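Local atomic coordinates of N-acetylmuramoyl-l-alanine amidase (Bartonella henselae, PDB entry 3NE8), a protein that probably hydrolyses the amide bond between N-acetylmuramic acid and L-alanine in peptidoglycan with a bound zinc ion, remodelling the cell wall for division. Residues 174-177 and 178-181; 109-112 and 113-117; 38-41 and 42-46; 31-34 and 35-39. One frame throughout, in Å; residues are numbered along the deposited sequence. Where two conformers were deposited one is given.

Overall arrangement
Along the chain the order is interaction 4 (31-34 with 35-39), interaction 3 (38-41 with 42-46), interaction 2 (109-112 with 113-117) and interaction 1 (174-177 with 178-181). Interactions 4 and 3 are successive parts of helix 28-45, packed against the mixed sheet, and overlap at Ala38 and Leu39. Interaction 2 lies on helix 106-116, and interaction 1 in the loop between strands 170-174 and 186-190. These two touch: Asn116 hydrogen-bonds to Asp175 and Gln177, and their centres lie about 10 Å apart. Interactions 1 and 3, with centres about 25 Å apart, fall on opposite sides of the chain's centre. Interactions 1 and 2 thus form one joined unit beside the zinc, to which interaction 2 supplies Glu115.

Interaction 1 (174-177 and 178-181); sequences ADFQ and VLKA
Asp175 and Lys180 close a compact turn in the loop that leads from strand 170-174 toward strand 186-190; Asp175 itself is the centre of an inverse gamma turn. The charged contact is a salt bridge in which Lys180 NZ lies 2.9 Å from Asp175 OD1, on the syn lone pair of that oxygen. A bend of the lysine chain at chi2 (-88°) returns NZ to the carboxylate. A water spans the same pair, giving a hydrogen to Asp175 OD2 and accepting one from Lys180 NZ, so both carboxylate oxygens are engaged.

Amide bonding adds a second, more tentative tie. In one of two modelled conformers, Gln177 NE2 donates to Asp175 O at 3.2 Å, with the acceptor close to the amide plane of Gln177 but the donor well above the carbonyl plane of Asp175. In the backbone, Leu179 N bonds to Phe176 O at 3.0 Å, and a weak bond joins Lys180 N to Gln177 O.

The apolar contact faces the protein interior. Phe176 and Leu179 lie side by side, both touching Leu188 of strand 186-190; Leu111 and Ala112 of helix 106-116 pack against Phe176, and Ile99 against Leu179. The Phe176 ring meets Tyr97 edge-to-face. Leu179 CG approaches Phe176 CB to 3.8 Å, while Leu179 CD1 reaches obliquely to Phe176 CD2 at 4.1 Å.

Interaction 2 (109-112 and 113-117); sequences KSLA and ESENK. With ZN (zinc ion), chain B.
Leu111 CD1 rests against Glu115 CG at 3.7 Å, one helical turn apart, and the carboxylate beyond it binds the zinc ion through OE2 at 2.2 Å. The Glu115 chain leaves CB with CG anti to the carbonyl carbon and then bends at chi2 (-60°), carrying OE2 to the metal while OE1 stays farther off. His13, Glu28, His82 and Asp84 complete the protein part of the site, and Leu111 also touches Asp84.

Behind this first shell, Glu115 N donates to Leu111 O at 2.8 Å. It is one of four successive i to i+4 bonds in helix 106-116, which thus presents a metal ligand toward its C-terminal end. The next, from Asn116 N to Ala112 O, measures 2.9 Å. The Asn116 amide grips the loop beyond: ND2 donates to Asp175 O and OD1 accepts from Gln177 N.

On the exposed flank the Lys109 chain, extended until it bends at chi4 (65°), passes over the Glu113 side chain at an angle. Lys109 NZ and Glu113 OE1 stand 4.1 Å apart, too far for a salt bridge. A water joins them, accepting from Lys109 NZ at 2.8 Å and donating to Glu113 OE1.

Interaction 3 (38-41 and 42-46); sequences ALRD and ELQKG
Leu39 and Leu43 form the buried, apolar side of this last part of helix 28-45, the helix of a beta-alpha-beta unit with strands 5-11 and 49-53. Their side chains cross one turn apart, Leu43 CD1 lying 4.1 Å from Leu39 CG. Leu39 also reaches Ile216 of helix 206-227, whereas Leu43 packs on Thr49 and Val51 of strand 49-53. The backbone beneath is regular, with Leu43 N bonded to Leu39 O at 2.9 Å. Toward the end it slackens: the bond from Lys45 N to Asp41 O is weak, and Lys45 N also donates to Glu42 O.

Beside the leucines the packing is closer. The Gln44 amide comes against the aliphatic part of Arg40, with NE2 3.6 Å from Arg40 CG, and the amide and guanidinium planes are turned only 9° apart. A bend at chi3 (66°) directs the Arg40 guanidinium onward, and its NH1 makes a salt bridge with Asp56.

The outer side is looser and charged. Lys45 NZ lies 3.3 Å from Glu42 OE2 in a weak, salt-bridged hydrogen bond, yet 4.0 Å from Asp41 OD2. A water sits within hydrogen-bonding distance of Ala38 O and Glu42 OE2. Asp41 OD2 and Glu42 OE2 lie 4.2 Å from each other. Weakly paired with Glu42, the Lys45 charge, with Lys210 nearby, would probably ease their repulsion.

Interaction 4 (31-34 and 35-39); sequences VTLA and FARAL
Phe35 opens the second segment by donating its N to Val31 O at 2.8 Å, with CB against the same carbonyl oxygen. This is a buried part of helix 28-45, the crossover helix of the beta-alpha-beta unit with strands 5-11 and 49-53, packed between the sheet and helix 206-227. Phe35 CG stands anti to the backbone N (chi1 -171°), which carries the ring off to pack on Met212 and Ile216 of helix 206-227 and on Ile81. Ala36 follows, N bonded to Thr32 O at 2.9 Å, its methyl group touching Pro11 and Ile81 of the central sheet. Thr32 OG1 turns to Gly12 O for its main hydrogen bond, tying the helix to the end of strand 5-11.

Arg37 carries the main side-chain contact. Besides its backbone bond to Leu33 O at 2.9 Å, it extends from CG to NE across Leu33, and Leu33 CD2 sits over the centre of one guanidinium face, 3.6 Å from Arg37 CZ. Ala38 N completes the sequence of helical bonds with Ala34 O at 3.0 Å.

Arg37 NE forms a salt bridge with Asp56, and NH2 is hydrogen-bonded elsewhere; the apolar packing and this charge pair would together probably limit the rotation of the guanidinium.

Interaction 1 (174-177 and 178-181)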
loop_
_atom_site.group_PDB
_atom_site.type_symbol
_atom_site.label_atom_id
_atom_site.label_comp_id
_atom_site.label_asym_id
_atom_site.label_seq_id
_atom_site.Cartn_x
_atom_site.Cartn_y
_atom_site.Cartn_z
ATOM N N ALA A 174 8.880 16.567 -3.294
ATOM C CA ALA A 174 10.051 17.406 -3.474
ATOM C C ALA A 174 11.017 17.084 -2.351
ATOM O O ALA A 174 10.722 16.254 -1.491
ATOM C CB ALA A 174 9.677 18.891 -3.467
ATOM N N ASP A 175 12.172 17.737 -2.357
ATOM C CA ASP A 175 13.252 17.385 -1.447
ATOM C C ASP A 175 13.116 18.103 -0.097
ATOM O O ASP A 175 13.932 18.958 0.258
ATOM C CB ASP A 175 14.587 17.712 -2.121
ATOM C CG ASP A 175 15.777 17.152 -1.377
ATOM O OD1 ASP A 175 15.624 16.193 -0.595
ATOM O OD2 ASP A 175 16.889 17.679 -1.597
ATOM N N PHE A 176 12.076 17.752 0.649
ATOM C CA PHE A 176 11.834 18.317 1.980
ATOM C C PHE A 176 12.752 17.663 3.019
ATOM O O PHE A 176 12.682 16.447 3.242
ATOM C CB PHE A 176 10.382 18.079 2.402
ATOM C CG PHE A 176 9.375 18.873 1.620
ATOM C CD1 PHE A 176 9.061 20.169 1.985
ATOM C CD2 PHE A 176 8.724 18.311 0.531
ATOM C CE1 PHE A 176 8.121 20.899 1.267
ATOM C CE2 PHE A 176 7.786 19.033 -0.185
ATOM C CZ PHE A 176 7.481 20.322 0.180
ATOM N N GLN A 177 13.596 18.462 3.665
ATOM C CA GLN A 177 14.531 17.915 4.642
ATOM C C GLN A 177 13.846 17.276 5.851
ATOM O O GLN A 177 14.395 16.366 6.469
ATOM C CB GLN A 177 15.530 18.986 5.096
ATOM C CG GLN A 177 16.432 19.490 3.982
ATOM C CD GLN A 177 17.058 18.362 3.191
ATOM O OE1 GLN A 177 17.983 17.695 3.658
ATOM N NE2 GLN A 177 16.553 18.136 1.983
ATOM N N VAL A 178 12.639 17.721 6.176
ATOM C CA VAL A 178 11.956 17.145 7.330
ATOM C C VAL A 178 11.451 15.728 7.040
ATOM O O VAL A 178 11.054 15.009 7.966
ATOM C CB VAL A 178 10.816 18.060 7.835
ATOM C CG1 VAL A 178 9.549 17.884 7.002
ATOM C CG2 VAL A 178 10.536 17.797 9.313
ATOM N N LEU A 179 11.496 15.320 5.768
ATOM C CA LEU A 179 11.032 13.995 5.361
ATOM C C LEU A 179 12.183 13.004 5.145
ATOM O O LEU A 179 11.981 11.950 4.542
ATOM C CB LEU A 179 10.171 14.096 4.092
ATOM C CG LEU A 179 8.936 15.001 4.168
ATOM C CD1 LEU A 179 8.135 14.942 2.865
ATOM C CD2 LEU A 179 8.061 14.631 5.372
ATOM N N LYS A 180 13.370 13.329 5.655
ATOM C CA LYS A 180 14.582 12.554 5.381
ATOM C C LYS A 180 14.824 11.314 6.246
ATOM O O LYS A 180 15.838 10.644 6.056
ATOM C CB LYS A 180 15.814 13.461 5.485
ATOM C CG LYS A 180 15.908 14.524 4.410
ATOM C CD LYS A 180 16.634 14.016 3.180
ATOM C CE LYS A 180 16.750 15.111 2.135
ATOM N NZ LYS A 180 17.533 14.673 0.949
ATOM N N ALA A 181 13.937 10.983 7.183
ATOM C CA ALA A 181 14.177 9.779 7.992
ATOM C C ALA A 181 14.289 8.559 7.067
ATOM O O ALA A 181 13.365 8.280 6.305
ATOM C CB ALA A 181 13.054 9.563 8.996
HETATM O O HOH W 1 19.133 17.133 -0.202
#

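Interaction 2 (109-112 and 113-117)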
loop_
_atom_site.group_PDB
_atom_site.type_symbol
_atom_site.label_atom_id
_atom_site.label_comp_id
_atom_site.label_asym_id
_atom_site.label_seq_id
_atom_site.Cartn_x
_atom_site.Cartn_y
_atom_site.Cartn_z
ATOM N N LYS A 109 8.603 22.325 -5.884
ATOM C CA LYS A 109 10.032 22.592 -5.817
ATOM C C LYS A 109 10.309 23.871 -5.029
ATOM O O LYS A 109 11.177 23.908 -4.155
ATOM C CB LYS A 109 10.612 22.700 -7.230
ATOM C CG LYS A 109 12.124 22.849 -7.266
ATOM C CD LYS A 109 12.626 23.010 -8.696
ATOM C CE LYS A 109 14.102 23.355 -8.723
ATOM N NZ LYS A 109 14.930 22.247 -8.180
ATOM N N SER A 110 9.562 24.921 -5.339
ATOM C CA SER A 110 9.755 26.201 -4.675
ATOM C C SER A 110 9.361 26.108 -3.206
ATOM O O SER A 110 10.005 26.702 -2.344
ATOM C CB SER A 110 8.931 27.284 -5.368
ATOM O OG SER A 110 9.272 28.563 -4.872
ATOM N N LEU A 111 8.295 25.361 -2.925
ATOM C CA LEU A 111 7.842 25.205 -1.548
ATOM C C LEU A 111 8.902 24.519 -0.693
ATOM O O LEU A 111 9.195 24.969 0.411
ATOM C CB LEU A 111 6.524 24.435 -1.496
ATOM C CG LEU A 111 5.955 24.136 -0.105
ATOM C CD1 LEU A 111 5.653 25.419 0.678
ATOM C CD2 LEU A 111 4.712 23.264 -0.234
ATOM N N ALA A 112 9.484 23.434 -1.193
ATOM C CA ALA A 112 10.533 22.747 -0.445
ATOM C C ALA A 112 11.751 23.638 -0.226
ATOM O O ALA A 112 12.337 23.631 0.850
ATOM C CB ALA A 112 10.936 21.452 -1.135
ATOM N N GLU A 113 12.133 24.400 -1.245
ATOM C CA GLU A 113 13.268 25.307 -1.113
ATOM C C GLU A 113 13.046 26.262 0.045
ATOM O O GLU A 113 13.926 26.461 0.886
ATOM C CB GLU A 113 13.477 26.111 -2.398
ATOM C CG GLU A 113 14.010 25.301 -3.571
ATOM C CD GLU A 113 14.006 26.085 -4.875
ATOM O OE1 GLU A 113 14.601 25.603 -5.863
ATOM O OE2 GLU A 113 13.409 27.183 -4.913
ATOM N N SER A 114 11.858 26.852 0.091
ATOM C CA SER A 114 11.536 27.822 1.127
ATOM C C SER A 114 11.405 27.174 2.501
ATOM O O SER A 114 11.884 27.712 3.503
ATOM C CB SER A 114 10.247 28.566 0.777
ATOM O OG SER A 114 10.443 29.408 -0.342
ATOM N N GLU A 115 10.746 26.021 2.557
ATOM C CA GLU A 115 10.504 25.354 3.828
ATOM C C GLU A 115 11.773 24.778 4.450
ATOM O O GLU A 115 11.870 24.651 5.674
ATOM C CB GLU A 115 9.411 24.297 3.671
ATOM C CG GLU A 115 8.053 24.936 3.482
ATOM C CD GLU A 115 7.708 25.784 4.677
ATOM O OE1 GLU A 115 7.845 27.034 4.627
ATOM O OE2 GLU A 115 7.358 25.182 5.705
ATOM N N ASN A 116 12.753 24.452 3.619
ATOM C CA ASN A 116 14.036 23.983 4.121
ATOM C C ASN A 116 14.870 25.115 4.705
ATOM O O ASN A 116 15.673 24.897 5.614
ATOM C CB ASN A 116 14.827 23.282 3.019
ATOM C CG ASN A 116 14.251 21.918 2.656
ATOM O OD1 ASN A 116 13.514 21.302 3.440
ATOM N ND2 ASN A 116 14.597 21.437 1.469
ATOM N N LYS A 117 14.669 26.327 4.209
ATOM C CA LYS A 117 15.475 27.469 4.628
ATOM C C LYS A 117 15.137 27.994 6.017
ATOM O O LYS A 117 15.884 28.787 6.579
ATOM C CB LYS A 117 15.360 28.600 3.606
ATOM C CG LYS A 117 16.044 28.285 2.287
ATOM C CD LYS A 117 15.750 29.328 1.225
ATOM C CE LYS A 117 16.315 28.900 -0.122
ATOM N NZ LYS A 117 15.933 29.836 -1.215
HETATM ZN ZN ZN B . 5.376 25.474 6.608
HETATM O O HOH W 2 15.527 22.880 -5.522
#

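Interaction 3 (38-41 and 42-46)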
loop_
_atom_site.group_PDB
_atom_site.type_symbol
_atom_site.label_atom_id
_atom_site.label_comp_id
_atom_site.label_asym_id
_atom_site.label_seq_id
_atom_site.Cartn_x
_atom_site.Cartn_y
_atom_site.Cartn_z
ATOM N N ALA A 38 -5.343 18.607 17.707
ATOM C CA ALA A 38 -6.626 18.019 17.324
ATOM C C ALA A 38 -6.450 16.598 16.785
ATOM O O ALA A 38 -7.243 15.705 17.088
ATOM C CB ALA A 38 -7.319 18.895 16.291
ATOM N N LEU A 39 -5.418 16.397 15.974
ATOM C CA LEU A 39 -5.139 15.073 15.432
ATOM C C LEU A 39 -4.728 14.109 16.549
ATOM O O LEU A 39 -5.162 12.954 16.581
ATOM C CB LEU A 39 -4.102 15.173 14.313
ATOM C CG LEU A 39 -3.670 13.862 13.651
ATOM C CD1 LEU A 39 -4.864 13.052 13.156
ATOM C CD2 LEU A 39 -2.732 14.179 12.510
ATOM N N ARG A 40 -3.910 14.586 17.487
ATOM C CA ARG A 40 -3.609 13.782 18.670
ATOM C C ARG A 40 -4.889 13.358 19.393
ATOM O O ARG A 40 -5.063 12.188 19.743
ATOM C CB ARG A 40 -2.686 14.561 19.617
ATOM C CG ARG A 40 -2.427 13.895 20.973
ATOM C CD ARG A 40 -1.574 14.811 21.896
ATOM N NE ARG A 40 -2.282 16.033 22.287
ATOM C CZ ARG A 40 -1.718 17.088 22.887
ATOM N NH1 ARG A 40 -0.435 17.073 23.147
ATOM N NH2 ARG A 40 -2.436 18.165 23.208
ATOM N N ASP A 41 -5.794 14.306 19.605
ATOM C CA ASP A 41 -7.041 14.008 20.288
ATOM C C ASP A 41 -7.851 12.953 19.536
ATOM O O ASP A 41 -8.383 12.032 20.138
ATOM C CB ASP A 41 -7.870 15.276 20.458
ATOM C CG ASP A 41 -9.125 15.051 21.282
ATOM O OD1 ASP A 41 -8.997 14.681 22.469
ATOM O OD2 ASP A 41 -10.238 15.248 20.747
ATOM N N GLU A 42 -7.966 13.097 18.221
ATOM C CA GLU A 42 -8.704 12.119 17.430
ATOM C C GLU A 42 -8.061 10.740 17.528
ATOM O O GLU A 42 -8.760 9.737 17.649
ATOM C CB GLU A 42 -8.812 12.574 15.971
ATOM C CG GLU A 42 -9.677 13.821 15.757
ATOM C CD GLU A 42 -11.105 13.635 16.215
ATOM O OE1 GLU A 42 -11.709 12.596 15.894
ATOM O OE2 GLU A 42 -11.634 14.540 16.898
ATOM N N LEU A 43 -6.739 10.687 17.455
ATOM C CA LEU A 43 -6.041 9.411 17.544
ATOM C C LEU A 43 -6.228 8.764 18.912
ATOM O O LEU A 43 -6.337 7.536 19.016
ATOM C CB LEU A 43 -4.556 9.589 17.225
ATOM C CG LEU A 43 -4.268 9.855 15.757
ATOM C CD1 LEU A 43 -2.861 10.364 15.591
ATOM C CD2 LEU A 43 -4.465 8.585 14.939
ATOM N N GLN A 44 -6.270 9.587 19.956
ATOM C CA GLN A 44 -6.385 9.093 21.320
ATOM C C GLN A 44 -7.820 8.657 21.654
ATOM O O GLN A 44 -8.056 7.963 22.651
ATOM C CB GLN A 44 -5.815 10.113 22.318
ATOM C CG GLN A 44 -4.285 10.180 22.244
ATOM C CD GLN A 44 -3.637 11.253 23.095
ATOM O OE1 GLN A 44 -4.293 12.202 23.572
ATOM N NE2 GLN A 44 -2.320 11.134 23.269
ATOM N N LYS A 45 -8.776 9.034 20.807
ATOM C CA LYS A 45 -10.143 8.529 20.929
ATOM C C LYS A 45 -10.208 7.104 20.409
ATOM O O LYS A 45 -11.073 6.326 20.808
ATOM C CB LYS A 45 -11.115 9.376 20.105
ATOM C CG LYS A 45 -11.437 10.736 20.681
ATOM C CD LYS A 45 -12.393 11.488 19.761
ATOM C CE LYS A 45 -12.775 12.843 20.337
ATOM N NZ LYS A 45 -13.637 13.622 19.401
ATOM N N GLY A 46 -9.308 6.776 19.489
ATOM C CA GLY A 46 -9.276 5.457 18.886
ATOM C C GLY A 46 -8.530 4.477 19.766
ATOM O O GLY A 46 -8.111 4.807 20.875
HETATM O O HOH W 3 -10.058 16.726 17.645
#

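Interaction 4 (31-34 and 35-39)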
loop_
_atom_site.group_PDB
_atom_site.type_symbol
_atom_site.label_atom_id
_atom_site.label_comp_id
_atom_site.label_asym_id
_atom_site.label_seq_id
_atom_site.Cartn_x
_atom_site.Cartn_y
_atom_site.Cartn_z
ATOM N N VAL A 31 -1.461 27.609 13.910
ATOM C CA VAL A 31 -2.390 26.713 13.240
ATOM C C VAL A 31 -1.864 25.278 13.262
ATOM O O VAL A 31 -2.624 24.335 13.496
ATOM C CB VAL A 31 -2.616 27.149 11.765
ATOM C CG1 VAL A 31 -3.381 26.078 10.978
ATOM C CG2 VAL A 31 -3.333 28.487 11.705
ATOM N N THR A 32 -0.579 25.102 12.985
ATOM C CA THR A 32 -0.061 23.741 12.901
ATOM C C THR A 32 -0.068 23.051 14.277
ATOM O O THR A 32 -0.354 21.858 14.360
ATOM C CB THR A 32 1.355 23.695 12.316
ATOM O OG1 THR A 32 2.243 24.403 13.197
ATOM C CG2 THR A 32 1.394 24.289 10.902
ATOM N N LEU A 33 0.257 23.792 15.344
ATOM C CA LEU A 33 0.211 23.240 16.698
ATOM C C LEU A 33 -1.228 22.880 17.062
ATOM O O LEU A 33 -1.480 21.800 17.607
ATOM C CB LEU A 33 0.827 24.214 17.706
ATOM C CG LEU A 33 0.883 23.761 19.166
ATOM C CD1 LEU A 33 1.686 22.476 19.316
ATOM C CD2 LEU A 33 1.477 24.857 20.034
ATOM N N ALA A 34 -2.175 23.765 16.745
ATOM C CA ALA A 34 -3.578 23.495 17.057
ATOM C C ALA A 34 -4.056 22.267 16.290
ATOM O O ALA A 34 -4.803 21.432 16.802
ATOM C CB ALA A 34 -4.451 24.709 16.729
ATOM N N PHE A 35 -3.667 22.172 15.025
ATOM C CA PHE A 35 -4.065 21.022 14.223
ATOM C C PHE A 35 -3.451 19.733 14.769
ATOM O O PHE A 35 -4.124 18.701 14.851
ATOM C CB PHE A 35 -3.705 21.210 12.751
ATOM C CG PHE A 35 -4.298 20.146 11.872
ATOM C CD1 PHE A 35 -5.572 20.303 11.350
ATOM C CD2 PHE A 35 -3.616 18.964 11.634
ATOM C CE1 PHE A 35 -6.142 19.314 10.563
ATOM C CE2 PHE A 35 -4.188 17.965 10.849
ATOM C CZ PHE A 35 -5.451 18.150 10.319
ATOM N N ALA A 36 -2.168 19.776 15.111
ATOM C CA ALA A 36 -1.502 18.607 15.674
ATOM C C ALA A 36 -2.201 18.147 16.945
ATOM O O ALA A 36 -2.376 16.940 17.156
ATOM C CB ALA A 36 -0.031 18.899 15.948
ATOM N N ARG A 37 -2.583 19.096 17.796
ATOM C CA ARG A 37 -3.286 18.754 19.029
ATOM C C ARG A 37 -4.648 18.104 18.727
ATOM O O ARG A 37 -5.063 17.161 19.407
ATOM C CB ARG A 37 -3.410 19.996 19.915
ATOM C CG ARG A 37 -2.074 20.411 20.502
ATOM C CD ARG A 37 -2.112 21.787 21.116
ATOM N NE ARG A 37 -0.917 22.033 21.926
ATOM C CZ ARG A 37 -0.622 23.193 22.505
ATOM N NH1 ARG A 37 -1.393 24.258 22.303
ATOM N NH2 ARG A 37 0.465 23.292 23.267
ATOM N N ALA A 38 -5.343 18.607 17.707
ATOM C CA ALA A 38 -6.626 18.019 17.324
ATOM C C ALA A 38 -6.450 16.598 16.785
ATOM O O ALA A 38 -7.243 15.705 17.088
ATOM C CB ALA A 38 -7.319 18.895 16.291
ATOM N N LEU A 39 -5.418 16.397 15.974
ATOM C CA LEU A 39 -5.139 15.073 15.432
ATOM C C LEU A 39 -4.728 14.109 16.549
ATOM O O LEU A 39 -5.162 12.954 16.581
ATOM C CB LEU A 39 -4.102 15.173 14.313
ATOM C CG LEU A 39 -3.670 13.862 13.651
ATOM C CD1 LEU A 39 -4.864 13.052 13.156
ATOM C CD2 LEU A 39 -2.732 14.179 12.510
#